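PDB 5J6C: putative reductase from Peptoclostridium difficile, which binds flavin mononucleotide and, as a nitroreductase-family enzyme, probably reduces nitro compounds, with a functional link to the antibiotic metronidazole. Local coordinates for residues K54-A59 with F73-D78; R69-I74 with S121-Y126; A103-A108 with E160-P165. One frame throughout, in Å; residues are numbered along the deposited sequence.

Interaction 1: residues K54-A59 with F73-D78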
ATOM      1  N   LYS A  54      -7.975  11.318 -13.134  1.00 24.24           N
ATOM      2  CA  LYS A  54      -6.716  11.488 -12.418  1.00 25.65           C
ATOM      3  C   LYS A  54      -6.519  10.389 -11.373  1.00 24.09           C
ATOM      4  O   LYS A  54      -5.389   9.945 -11.146  1.00 23.95           O
ATOM      5  CB  LYS A  54      -6.659  12.868 -11.775  1.00 21.85           C
ATOM      6  CG  LYS A  54      -6.573  14.015 -12.775  1.00 22.49           C
ATOM      7  CD  LYS A  54      -6.783  15.339 -12.065  1.00 27.95           C
ATOM      8  CE  LYS A  54      -6.556  16.542 -12.991  1.00 28.25           C
ATOM      9  NZ  LYS A  54      -6.972  17.789 -12.299  1.00 37.54           N
ATOM     10  N   ILE A  55      -7.602   9.937 -10.732  1.00 21.70           N
ATOM     11  CA  ILE A  55      -7.509   8.823  -9.781  1.00 23.30           C
ATOM     12  C   ILE A  55      -7.040   7.551 -10.481  1.00 23.96           C
ATOM     13  O   ILE A  55      -6.181   6.820  -9.974  1.00 22.52           O
ATOM     14  CB  ILE A  55      -8.858   8.603  -9.076  1.00 20.94           C
ATOM     15  CG1 ILE A  55      -9.175   9.760  -8.135  1.00 20.07           C
ATOM     16  CG2 ILE A  55      -8.860   7.295  -8.332  1.00 21.41           C
ATOM     17  CD1 ILE A  55     -10.583   9.694  -7.578  1.00 21.93           C
ATOM     18  N   LEU A  56      -7.590   7.270 -11.661  1.00 23.87           N
ATOM     19  CA  LEU A  56      -7.177   6.080 -12.393  1.00 23.72           C
ATOM     20  C   LEU A  56      -5.725   6.183 -12.862  1.00 24.92           C
ATOM     21  O   LEU A  56      -5.006   5.179 -12.875  1.00 23.06           O
ATOM     22  CB  LEU A  56      -8.134   5.848 -13.563  1.00 27.45           C
ATOM     23  CG  LEU A  56      -9.527   5.361 -13.135  1.00 26.11           C
ATOM     24  CD1 LEU A  56     -10.567   5.532 -14.234  1.00 26.45           C
ATOM     25  CD2 LEU A  56      -9.436   3.901 -12.708  1.00 24.02           C
ATOM     26  N   LYS A  57      -5.284   7.385 -13.258  1.00 25.35           N
ATOM     27  CA  LYS A  57      -3.886   7.588 -13.640  1.00 26.31           C
ATOM     28  C   LYS A  57      -2.943   7.307 -12.479  1.00 22.52           C
ATOM     29  O   LYS A  57      -1.893   6.690 -12.669  1.00 25.44           O
ATOM     30  CB  LYS A  57      -3.665   9.013 -14.143  1.00 23.88           C
ATOM     31  CG  LYS A  57      -3.940   9.229 -15.612  1.00 35.24           C
ATOM     32  CD  LYS A  57      -3.517  10.640 -16.017  1.00 38.68           C
ATOM     33  CE  LYS A  57      -3.506  10.848 -17.524  1.00 41.33           C
ATOM     34  NZ  LYS A  57      -2.754  12.103 -17.860  1.00 33.62           N
ATOM     35  N   ALA A  58      -3.286   7.767 -11.270  1.00 23.36           N
ATOM     36  CA  ALA A  58      -2.446   7.459 -10.112  1.00 23.52           C
ATOM     37  C   ALA A  58      -2.367   5.958  -9.880  1.00 24.50           C
ATOM     38  O   ALA A  58      -1.282   5.417  -9.623  1.00 23.48           O
ATOM     39  CB  ALA A  58      -2.972   8.157  -8.859  1.00 22.35           C
ATOM     40  N   ALA A  59      -3.506   5.265  -9.976  1.00 25.38           N
ATOM     41  CA  ALA A  59      -3.513   3.813  -9.790  1.00 21.31           C
ATOM     42  C   ALA A  59      -2.634   3.113 -10.820  1.00 23.31           C
ATOM     43  O   ALA A  59      -1.874   2.198 -10.478  1.00 24.62           O
ATOM     44  CB  ALA A  59      -4.939   3.282  -9.870  1.00 24.73           C
ATOM     45  N   PHE A  73      -8.722  -2.766 -12.309  1.00 19.36           N
ATOM     46  CA  PHE A  73      -9.642  -1.873 -11.618  1.00 22.05           C
ATOM     47  C   PHE A  73     -11.009  -1.927 -12.280  1.00 21.85           C
ATOM     48  O   PHE A  73     -11.121  -1.843 -13.507  1.00 22.31           O
ATOM     49  CB  PHE A  73      -9.075  -0.451 -11.597  1.00 21.72           C
ATOM     50  CG  PHE A  73      -7.649  -0.398 -11.113  1.00 20.85           C
ATOM     51  CD1 PHE A  73      -7.355  -0.510  -9.758  1.00 22.40           C
ATOM     52  CD2 PHE A  73      -6.605  -0.301 -12.010  1.00 21.85           C
ATOM     53  CE1 PHE A  73      -6.035  -0.488  -9.305  1.00 21.58           C
ATOM     54  CE2 PHE A  73      -5.288  -0.283 -11.576  1.00 22.91           C
ATOM     55  CZ  PHE A  73      -4.997  -0.375 -10.220  1.00 26.05           C
ATOM     56  N   ILE A  74     -12.039  -2.106 -11.467  1.00 20.06           N
ATOM     57  CA  ILE A  74     -13.417  -2.060 -11.923  1.00 21.28           C
ATOM     58  C   ILE A  74     -14.046  -0.818 -11.313  1.00 21.51           C
ATOM     59  O   ILE A  74     -14.280  -0.748 -10.095  1.00 17.71           O
ATOM     60  CB  ILE A  74     -14.194  -3.332 -11.556  1.00 22.25           C
ATOM     61  CG1 ILE A  74     -13.431  -4.567 -12.044  1.00 20.42           C
ATOM     62  CG2 ILE A  74     -15.596  -3.289 -12.171  1.00 20.66           C
ATOM     63  CD1 ILE A  74     -14.100  -5.874 -11.666  1.00 22.32           C
ATOM     64  N   VAL A  75     -14.288   0.168 -12.168  1.00 20.83           N
ATOM     65  CA  VAL A  75     -14.979   1.390 -11.789  1.00 17.75           C
ATOM     66  C   VAL A  75     -16.478   1.123 -11.765  1.00 22.77           C
ATOM     67  O   VAL A  75     -17.055   0.653 -12.755  1.00 25.14           O
ATOM     68  CB  VAL A  75     -14.638   2.520 -12.774  1.00 24.91           C
ATOM     69  CG1 VAL A  75     -15.415   3.802 -12.443  1.00 17.45           C
ATOM     70  CG2 VAL A  75     -13.136   2.755 -12.803  1.00 19.38           C
ATOM     71  N   VAL A  76     -17.122   1.441 -10.646  1.00 19.95           N
ATOM     72  CA  VAL A  76     -18.549   1.196 -10.482  1.00 22.11           C
ATOM     73  C   VAL A  76     -19.227   2.500 -10.095  1.00 22.84           C
ATOM     74  O   VAL A  76     -18.879   3.102  -9.074  1.00 22.17           O
ATOM     75  CB  VAL A  76     -18.827   0.113  -9.427  1.00 17.04           C
ATOM     76  CG1 VAL A  76     -20.324  -0.137  -9.318  1.00 21.23           C
ATOM     77  CG2 VAL A  76     -18.082  -1.158  -9.801  1.00 19.62           C
ATOM     78  N   ASP A  77     -20.186   2.942 -10.912  1.00 24.31           N
ATOM     79  CA  ASP A  77     -21.014   4.090 -10.571  1.00 27.28           C
ATOM     80  C   ASP A  77     -22.497   3.813 -10.755  1.00 25.58           C
ATOM     81  O   ASP A  77     -23.313   4.716 -10.526  1.00 29.70           O
ATOM     82  CB  ASP A  77     -20.603   5.327 -11.393  1.00 29.53           C
ATOM     83  CG  ASP A  77     -21.042   5.254 -12.844  1.00 26.59           C
ATOM     84  OD1 ASP A  77     -21.452   4.172 -13.326  1.00 27.23           O
ATOM     85  OD2 ASP A  77     -20.952   6.301 -13.515  1.00 30.45           O
ATOM     86  N   ASP A  78     -22.863   2.605 -11.172  1.00 26.66           N
ATOM     87  CA  ASP A  78     -24.262   2.217 -11.267  1.00 24.43           C
ATOM     88  C   ASP A  78     -24.835   2.002  -9.874  1.00 28.56           C
ATOM     89  O   ASP A  78     -24.287   1.232  -9.077  1.00 26.53           O
ATOM     90  CB  ASP A  78     -24.394   0.948 -12.104  1.00 30.74           C
ATOM     91  CG  ASP A  78     -25.789   0.376 -12.064  1.00 34.54           C
ATOM     92  OD1 ASP A  78     -26.670   0.919 -12.760  1.00 43.86           O
ATOM     93  OD2 ASP A  78     -26.010  -0.605 -11.327  1.00 36.69           O
TER
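The methyl of Ala59 sits on one face of the Phe73 ring, 4.0 Å from CB to the ring centroid and 24° off the normal, a CH-pi contact displaced toward the rim. Its closest atom is CZ, with Ala59 CB 3.7 Å from Phe73 CZ, so the far tip of the ring slides in under helix 49-60. Phe73 gets there with CG anti to its carbonyl carbon (chi1 -50°), which sends the ring from strand 71-76 to the helix. One turn of helix away, Leu56 and Val75 cross obliquely: both methyls of the leucine bear on one valine branch, with Leu56 CD2 3.9 Å from Val75 CG2.

These four buried residues make up the whole tight region. Beyond it the segments diverge, and the residues outside it include the charged Lys54, Lys57, Asp77 and Asp78. Lys54 forms a salt bridge with Glu50, while Lys57 forms one with Asp188 of the second subunit. Asp77 is exposed, and Asp78 N-caps helix 79-86 by bonding Lys81 N through OD2.

This is helix-on-sheet packing of the nitroreductase fold: helix 49-60 lies on strand 71-76, outermost in the chain's own antiparallel sheet, which the second subunit extends in parallel. No hydrogen bond or charge joins helix to strand here. The contact is purely apolar, which implies that the helix is held against the sheet by shape and burial, with the charges kept to its margins.

Interaction 2: residues R69-I74 with S121-Y126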
ATOM      1  N   ARG A  69       2.453  -5.573 -12.713  1.00 26.51           N
ATOM      2  CA  ARG A  69       1.147  -4.913 -12.678  1.00 26.75           C
ATOM      3  C   ARG A  69      -0.007  -5.923 -12.634  1.00 26.52           C
ATOM      4  O   ARG A  69      -0.896  -5.924 -13.482  1.00 21.64           O
ATOM      5  CB  ARG A  69       0.994  -3.984 -13.883  1.00 25.83           C
ATOM      6  CG  ARG A  69       2.066  -2.901 -13.973  1.00 26.15           C
ATOM      7  CD  ARG A  69       1.806  -2.005 -15.168  1.00 28.53           C
ATOM      8  NE  ARG A  69       2.640  -0.800 -15.168  1.00 32.36           N
ATOM      9  CZ  ARG A  69       2.890  -0.082 -16.259  1.00 39.91           C
ATOM     10  NH1 ARG A  69       2.388  -0.472 -17.432  1.00 32.05           N
ATOM     11  NH2 ARG A  69       3.648   1.013 -16.188  1.00 37.07           N
ATOM     12  N   THR A  70       0.009  -6.785 -11.613  1.00 26.70           N
ATOM     13  CA  THR A  70      -0.986  -7.856 -11.540  1.00 26.42           C
ATOM     14  C   THR A  70      -2.414  -7.337 -11.373  1.00 27.29           C
ATOM     15  O   THR A  70      -3.360  -8.095 -11.602  1.00 23.95           O
ATOM     16  CB  THR A  70      -0.684  -8.814 -10.377  1.00 28.75           C
ATOM     17  OG1 THR A  70      -0.731  -8.090  -9.144  1.00 25.89           O
ATOM     18  CG2 THR A  70       0.686  -9.465 -10.527  1.00 32.86           C
ATOM     19  N   TRP A  71      -2.595  -6.081 -10.967  1.00 24.81           N
ATOM     20  CA  TRP A  71      -3.914  -5.601 -10.599  1.00 22.26           C
ATOM     21  C   TRP A  71      -4.758  -5.257 -11.829  1.00 26.39           C
ATOM     22  O   TRP A  71      -4.276  -5.206 -12.962  1.00 23.89           O
ATOM     23  CB  TRP A  71      -3.813  -4.385  -9.680  1.00 23.97           C
ATOM     24  CG  TRP A  71      -2.591  -3.481  -9.853  1.00 25.33           C
ATOM     25  CD1 TRP A  71      -1.616  -3.255  -8.924  1.00 25.45           C
ATOM     26  CD2 TRP A  71      -2.247  -2.673 -10.989  1.00 24.56           C
ATOM     27  NE1 TRP A  71      -0.687  -2.375  -9.409  1.00 21.66           N
ATOM     28  CE2 TRP A  71      -1.051  -1.997 -10.674  1.00 25.64           C
ATOM     29  CE3 TRP A  71      -2.832  -2.455 -12.240  1.00 24.97           C
ATOM     30  CZ2 TRP A  71      -0.426  -1.115 -11.565  1.00 21.52           C
ATOM     31  CZ3 TRP A  71      -2.213  -1.582 -13.115  1.00 23.83           C
ATOM     32  CH2 TRP A  71      -1.019  -0.930 -12.775  1.00 21.82           C
ATOM     33  N   GLU A  72      -6.056  -5.064 -11.578  1.00 23.86           N
ATOM     34  CA  GLU A  72      -7.006  -4.452 -12.506  1.00 27.89           C
ATOM     35  C   GLU A  72      -8.052  -3.721 -11.678  1.00 23.75           C
ATOM     36  O   GLU A  72      -8.254  -4.019 -10.498  1.00 21.04           O
ATOM     37  CB  GLU A  72      -7.708  -5.464 -13.430  1.00 21.71           C
ATOM     38  CG  GLU A  72      -6.814  -6.574 -13.928  1.00 29.85           C
ATOM     39  CD  GLU A  72      -7.013  -6.895 -15.381  1.00 31.91           C
ATOM     40  OE1 GLU A  72      -7.833  -6.211 -16.036  1.00 32.15           O
ATOM     41  OE2 GLU A  72      -6.349  -7.844 -15.862  1.00 35.27           O
ATOM     42  N   PHE A  73      -8.722  -2.766 -12.309  1.00 19.36           N
ATOM     43  CA  PHE A  73      -9.642  -1.873 -11.618  1.00 22.05           C
ATOM     44  C   PHE A  73     -11.009  -1.927 -12.280  1.00 21.85           C
ATOM     45  O   PHE A  73     -11.121  -1.843 -13.507  1.00 22.31           O
ATOM     46  CB  PHE A  73      -9.075  -0.451 -11.597  1.00 21.72           C
ATOM     47  CG  PHE A  73      -7.649  -0.398 -11.113  1.00 20.85           C
ATOM     48  CD1 PHE A  73      -7.355  -0.510  -9.758  1.00 22.40           C
ATOM     49  CD2 PHE A  73      -6.605  -0.301 -12.010  1.00 21.85           C
ATOM     50  CE1 PHE A  73      -6.035  -0.488  -9.305  1.00 21.58           C
ATOM     51  CE2 PHE A  73      -5.288  -0.283 -11.576  1.00 22.91           C
ATOM     52  CZ  PHE A  73      -4.997  -0.375 -10.220  1.00 26.05           C
ATOM     53  N   ILE A  74     -12.039  -2.106 -11.467  1.00 20.06           N
ATOM     54  CA  ILE A  74     -13.417  -2.060 -11.923  1.00 21.28           C
ATOM     55  C   ILE A  74     -14.046  -0.818 -11.313  1.00 21.51           C
ATOM     56  O   ILE A  74     -14.280  -0.748 -10.095  1.00 17.71           O
ATOM     57  CB  ILE A  74     -14.194  -3.332 -11.556  1.00 22.25           C
ATOM     58  CG1 ILE A  74     -13.431  -4.567 -12.044  1.00 20.42           C
ATOM     59  CG2 ILE A  74     -15.596  -3.289 -12.171  1.00 20.66           C
ATOM     60  CD1 ILE A  74     -14.100  -5.874 -11.666  1.00 22.32           C
ATOM     61  N   SER A 121      -2.584  -3.608  -2.811  1.00 20.01           N
ATOM     62  CA  SER A 121      -2.664  -2.701  -1.678  1.00 19.22           C
ATOM     63  C   SER A 121      -2.018  -1.362  -2.008  1.00 19.71           C
ATOM     64  O   SER A 121      -2.516  -0.308  -1.592  1.00 20.43           O
ATOM     65  CB  SER A 121      -1.991  -3.324  -0.456  1.00 18.52           C
ATOM     66  OG  SER A 121      -2.582  -4.553  -0.121  1.00 17.63           O
ATOM     67  N   ILE A 122      -0.913  -1.390  -2.755  1.00 15.57           N
ATOM     68  CA  ILE A 122      -0.234  -0.156  -3.130  1.00 19.69           C
ATOM     69  C   ILE A 122      -1.091   0.653  -4.083  1.00 18.90           C
ATOM     70  O   ILE A 122      -1.211   1.877  -3.945  1.00 21.70           O
ATOM     71  CB  ILE A 122       1.135  -0.466  -3.747  1.00 21.92           C
ATOM     72  CG1 ILE A 122       2.057  -1.092  -2.703  1.00 17.50           C
ATOM     73  CG2 ILE A 122       1.728   0.800  -4.365  1.00 17.92           C
ATOM     74  CD1 ILE A 122       3.141  -1.925  -3.316  1.00 18.66           C
ATOM     75  N   ALA A 123      -1.681  -0.008  -5.081  1.00 18.28           N
ATOM     76  CA  ALA A 123      -2.538   0.708  -6.018  1.00 20.72           C
ATOM     77  C   ALA A 123      -3.726   1.345  -5.300  1.00 21.19           C
ATOM     78  O   ALA A 123      -4.079   2.500  -5.565  1.00 19.31           O
ATOM     79  CB  ALA A 123      -2.998  -0.239  -7.126  1.00 23.73           C
ATOM     80  N   ALA A 124      -4.337   0.613  -4.366  1.00 21.55           N
ATOM     81  CA  ALA A 124      -5.458   1.163  -3.615  1.00 19.73           C
ATOM     82  C   ALA A 124      -5.037   2.366  -2.787  1.00 21.12           C
ATOM     83  O   ALA A 124      -5.818   3.312  -2.624  1.00 20.44           O
ATOM     84  CB  ALA A 124      -6.060   0.081  -2.714  1.00 18.60           C
ATOM     85  N   SER A 125      -3.815   2.351  -2.248  1.00 20.36           N
ATOM     86  CA  SER A 125      -3.356   3.501  -1.483  1.00 21.86           C
ATOM     87  C   SER A 125      -3.133   4.695  -2.395  1.00 19.10           C
ATOM     88  O   SER A 125      -3.474   5.823  -2.032  1.00 18.68           O
ATOM     89  CB  SER A 125      -2.090   3.155  -0.700  1.00 22.30           C
ATOM     90  OG  SER A 125      -0.928   3.306  -1.502  1.00 28.13           O
ATOM     91  N   TYR A 126      -2.596   4.462  -3.598  1.00 20.04           N
ATOM     92  CA  TYR A 126      -2.451   5.556  -4.556  1.00 21.03           C
ATOM     93  C   TYR A 126      -3.815   6.134  -4.920  1.00 19.06           C
ATOM     94  O   TYR A 126      -3.965   7.353  -5.055  1.00 20.41           O
ATOM     95  CB  TYR A 126      -1.701   5.086  -5.812  1.00 18.62           C
ATOM     96  CG  TYR A 126      -0.173   5.034  -5.697  1.00 20.94           C
ATOM     97  CD1 TYR A 126       0.458   4.870  -4.459  1.00 20.60           C
ATOM     98  CD2 TYR A 126       0.637   5.162  -6.824  1.00 20.08           C
ATOM     99  CE1 TYR A 126       1.851   4.816  -4.346  1.00 18.66           C
ATOM    100  CE2 TYR A 126       2.045   5.121  -6.717  1.00 19.07           C
ATOM    101  CZ  TYR A 126       2.638   4.949  -5.472  1.00 19.51           C
ATOM    102  OH  TYR A 126       4.015   4.907  -5.351  1.00 20.80           O
TER
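Ala123 brings its CB up to two aromatic side chains of strand 71-76, Trp71 and Phe73, and meets each in a different way. With Trp71 it makes a CH-pi contact: CB lies over the five-membered ring, 4.0 Å from the centroid and 23° off the normal, and the indole atom nearest to Ala123 CB is Trp71 CD1. The indole owes this pose to an unusual first torsion, chi1 30°, well short of a staggered value. With Phe73 the meeting is plain apolar packing at the rim, where Ala123 CB lies in the ring plane, 3.7 Å from Phe73 CZ and equally close to CE1.

The aromatic groups also pack on each other. Phe73 CZ stands 3.5 Å above the indole plane of Trp71, on the same face that receives Ala123 and toward the rim, while Arg69 CA backs the opposite face. The indole is thus sandwiched.

Hydrogen bonds act within the helix rather than across the contact. Ser125 OG turns back one helical turn to Ile122 O, 2.8 Å away, meeting it at a C=O angle of 126°. That carbonyl also takes Tyr126 N, so two bonds grip it. Ser125 OG is bonded in addition to Ser125 of the second subunit.

Ile122, on the same turn, touches the bound FMN and packs on Trp140 of the second subunit. Thr70 OG1 is hydrogen-bonded to Asp119, which like Ile122 lines the FMN pocket. Helix 116-133 therefore lies between the subunit partner and its own sheet: Ala123 rests on strand 71-76, Ala124 on strands 102-109 and 168-177, and strand 71-76 pairs in parallel with a strand of the second subunit.

Interaction 3: residues A103-A108 with E160-P165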
ATOM      1  N   ALA A 103     -17.204   3.857  -6.750  1.00 19.81           N
ATOM      2  CA  ALA A 103     -16.377   2.840  -6.123  1.00 19.82           C
ATOM      3  C   ALA A 103     -15.389   2.342  -7.161  1.00 21.53           C
ATOM      4  O   ALA A 103     -15.673   2.345  -8.362  1.00 20.19           O
ATOM      5  CB  ALA A 103     -17.208   1.673  -5.570  1.00 18.54           C
ATOM      6  N   ILE A 104     -14.208   1.956  -6.690  1.00 19.74           N
ATOM      7  CA  ILE A 104     -13.227   1.249  -7.504  1.00 21.49           C
ATOM      8  C   ILE A 104     -12.917  -0.062  -6.799  1.00 17.59           C
ATOM      9  O   ILE A 104     -12.393  -0.056  -5.678  1.00 19.29           O
ATOM     10  CB  ILE A 104     -11.942   2.059  -7.720  1.00 17.27           C
ATOM     11  CG1 ILE A 104     -12.247   3.412  -8.366  1.00 21.00           C
ATOM     12  CG2 ILE A 104     -10.964   1.255  -8.577  1.00 15.78           C
ATOM     13  CD1 ILE A 104     -11.026   4.248  -8.531  1.00 18.65           C
ATOM     14  N   VAL A 105     -13.250  -1.171  -7.446  1.00 18.66           N
ATOM     15  CA  VAL A 105     -12.915  -2.504  -6.958  1.00 21.18           C
ATOM     16  C   VAL A 105     -11.532  -2.853  -7.493  1.00 22.66           C
ATOM     17  O   VAL A 105     -11.310  -2.808  -8.710  1.00 22.15           O
ATOM     18  CB  VAL A 105     -13.965  -3.532  -7.408  1.00 20.93           C
ATOM     19  CG1 VAL A 105     -13.640  -4.927  -6.857  1.00 16.11           C
ATOM     20  CG2 VAL A 105     -15.342  -3.072  -6.974  1.00 18.25           C
ATOM     21  N   ILE A 106     -10.601  -3.174  -6.590  1.00 22.53           N
ATOM     22  CA  ILE A 106      -9.237  -3.559  -6.951  1.00 22.62           C
ATOM     23  C   ILE A 106      -9.142  -5.083  -6.957  1.00 21.55           C
ATOM     24  O   ILE A 106      -9.263  -5.733  -5.909  1.00 17.18           O
ATOM     25  CB  ILE A 106      -8.188  -2.968  -6.003  1.00 18.47           C
ATOM     26  CG1 ILE A 106      -8.141  -1.443  -6.081  1.00 23.57           C
ATOM     27  CG2 ILE A 106      -6.829  -3.510  -6.369  1.00 24.00           C
ATOM     28  CD1 ILE A 106      -8.881  -0.770  -4.982  1.00 21.18           C
ATOM     29  N   ILE A 107      -8.900  -5.655  -8.136  1.00 21.82           N
ATOM     30  CA  ILE A 107      -8.717  -7.091  -8.297  1.00 18.90           C
ATOM     31  C   ILE A 107      -7.302  -7.326  -8.799  1.00 21.42           C
ATOM     32  O   ILE A 107      -6.621  -6.409  -9.259  1.00 24.16           O
ATOM     33  CB  ILE A 107      -9.748  -7.714  -9.266  1.00 20.56           C
ATOM     34  CG1 ILE A 107      -9.485  -7.234 -10.699  1.00 20.90           C
ATOM     35  CG2 ILE A 107     -11.174  -7.411  -8.807  1.00 19.68           C
ATOM     36  CD1 ILE A 107     -10.389  -7.875 -11.762  1.00 23.97           C
ATOM     37  N   ALA A 108      -6.854  -8.574  -8.701  1.00 18.98           N
ATOM     38  CA  ALA A 108      -5.500  -8.907  -9.109  1.00 20.67           C
ATOM     39  C   ALA A 108      -5.473 -10.313  -9.676  1.00 22.31           C
ATOM     40  O   ALA A 108      -6.147 -11.213  -9.167  1.00 25.80           O
ATOM     41  CB  ALA A 108      -4.522  -8.793  -7.942  1.00 21.87           C
ATOM     42  N   GLU A 160     -18.964 -12.848  -8.636  1.00 20.62           N
ATOM     43  CA  GLU A 160     -20.245 -13.159  -9.267  1.00 23.13           C
ATOM     44  C   GLU A 160     -20.985 -11.883  -9.644  1.00 26.51           C
ATOM     45  O   GLU A 160     -21.613 -11.804 -10.707  1.00 27.21           O
ATOM     46  CB  GLU A 160     -21.103 -14.008  -8.333  1.00 21.31           C
ATOM     47  CG  GLU A 160     -20.545 -15.393  -8.072  1.00 26.22           C
ATOM     48  CD  GLU A 160     -20.713 -16.331  -9.266  1.00 32.39           C
ATOM     49  OE1 GLU A 160     -21.540 -16.021 -10.164  1.00 28.76           O
ATOM     50  OE2 GLU A 160     -20.024 -17.383  -9.298  1.00 29.21           O
ATOM     51  N   GLU A 161     -20.921 -10.872  -8.778  1.00 24.08           N
ATOM     52  CA  GLU A 161     -21.661  -9.644  -9.024  1.00 23.86           C
ATOM     53  C   GLU A 161     -21.082  -8.884 -10.209  1.00 27.50           C
ATOM     54  O   GLU A 161     -21.826  -8.293 -10.997  1.00 27.30           O
ATOM     55  CB  GLU A 161     -21.650  -8.785  -7.762  1.00 25.62           C
ATOM     56  CG  GLU A 161     -22.395  -7.475  -7.911  1.00 30.41           C
ATOM     57  CD  GLU A 161     -23.857  -7.697  -8.255  1.00 35.42           C
ATOM     58  OE1 GLU A 161     -24.461  -8.645  -7.695  1.00 36.48           O
ATOM     59  OE2 GLU A 161     -24.378  -6.935  -9.096  1.00 35.00           O
ATOM     60  N   LEU A 162     -19.758  -8.908 -10.369  1.00 23.85           N
ATOM     61  CA  LEU A 162     -19.085  -8.150 -11.418  1.00 25.27           C
ATOM     62  C   LEU A 162     -18.585  -9.030 -12.566  1.00 24.96           C
ATOM     63  O   LEU A 162     -17.873  -8.537 -13.449  1.00 23.51           O
ATOM     64  CB  LEU A 162     -17.926  -7.351 -10.810  1.00 23.58           C
ATOM     65  CG  LEU A 162     -18.349  -6.355  -9.727  1.00 20.38           C
ATOM     66  CD1 LEU A 162     -17.136  -5.613  -9.250  1.00 23.17           C
ATOM     67  CD2 LEU A 162     -19.399  -5.378 -10.271  1.00 20.90           C
ATOM     68  N   LYS A 163     -18.930 -10.320 -12.561  1.00 25.36           N
ATOM     69  CA  LYS A 163     -18.603 -11.243 -13.649  1.00 24.55           C
ATOM     70  C   LYS A 163     -17.091 -11.379 -13.838  1.00 24.15           C
ATOM     71  O   LYS A 163     -16.589 -11.456 -14.956  1.00 24.80           O
ATOM     72  CB  LYS A 163     -19.303 -10.820 -14.944  1.00 32.23           C
ATOM     73  CG  LYS A 163     -20.813 -10.819 -14.817  1.00 35.43           C
ATOM     74  CD  LYS A 163     -21.329 -12.253 -14.844  1.00 41.19           C
ATOM     75  CE  LYS A 163     -22.856 -12.337 -14.826  1.00 53.16           C
ATOM     76  NZ  LYS A 163     -23.446 -13.107 -15.978  1.00 56.69           N
ATOM     77  N   VAL A 164     -16.370 -11.455 -12.726  1.00 25.57           N
ATOM     78  CA  VAL A 164     -14.906 -11.526 -12.730  1.00 26.44           C
ATOM     79  C   VAL A 164     -14.466 -12.968 -12.893  1.00 27.58           C
ATOM     80  O   VAL A 164     -14.915 -13.836 -12.125  1.00 26.37           O
ATOM     81  CB  VAL A 164     -14.357 -10.936 -11.434  1.00 23.50           C
ATOM     82  CG1 VAL A 164     -12.840 -11.032 -11.420  1.00 24.50           C
ATOM     83  CG2 VAL A 164     -14.834  -9.504 -11.272  1.00 23.43           C
ATOM     84  N   PRO A 165     -13.569 -13.285 -13.833  1.00 27.32           N
ATOM     85  CA  PRO A 165     -13.086 -14.663 -13.968  1.00 26.85           C
ATOM     86  C   PRO A 165     -12.351 -15.116 -12.713  1.00 28.48           C
ATOM     87  O   PRO A 165     -11.852 -14.313 -11.920  1.00 26.42           O
ATOM     88  CB  PRO A 165     -12.140 -14.601 -15.173  1.00 22.94           C
ATOM     89  CG  PRO A 165     -12.536 -13.360 -15.902  1.00 26.36           C
ATOM     90  CD  PRO A 165     -12.994 -12.396 -14.860  1.00 26.05           C
TER
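Ile107 holds CG1 between its backbone N and carbonyl carbon (chi1 69°), and with the rest of the chain extended CD1 is carried straight out from the strand toward Val164. The valine answers with CG1 anti to its own backbone N (chi1 179°), and the two side chains meet tip to tip, Ile107 CD1 lying 4.0 Å from Val164 CG1. A second pair repeats the theme two residues back on both segments. Leu162 reaches forward until its CD1 is 3.9 Å from Val105 CG2, again end against end.

On each segment a single residue lies between the two that make contact, Ile106 on the strand and Lys163 on the other, but the reasons differ. On the strand, Val105 and Ile107 fall on one face as a matter of course. On the other segment the spacing depends on Lys163, the first residue to leave helical geometry after helix 154-162; its left-handed backbone (phi 61°) turns the chain so that Leu162 and Val164 both look at the sheet, while Lys163 itself is exposed.

This belongs to the alpha+beta nitroreductase fold, in which helices flank a central antiparallel sheet. Strand 102-109 is an inner strand: helix 116-133 lies against its other face, through Ile104 and Ile106, and the helix end with its following loop covers the face described here.

The layer is completed from outside the chain. Phe201 of the second subunit packs on Ile107, Val164 and Pro165, and Leu162 has backbone hydrogen bonds with that subunit. Nearer the surface, Glu161 OE2 is hydrogen-bonded to Asn84 ND2, tying helix 154-162 directly to helix 79-86.

Overall arrangement
Interactions 1 and 2 share strand 71-76 and pivot on Phe73, which serves helix 49-60 in one and helix 116-133 in the other; their centres are 10 Å apart. Interaction 3, about 12 Å from the centre of each, uses the neighbouring strand 102-109, joined to 71-76 by antiparallel backbone pairing such as Ile74 with Val105. Along the chain, interaction 1 closes before interaction 3 opens, whereas interactions 2 and 3 alternate their segments. The first two thus pack helices on one face of the sheet and the third covers the other. All three touch the second subunit, consistent with a core and flavin pocket built jointly by the dimer.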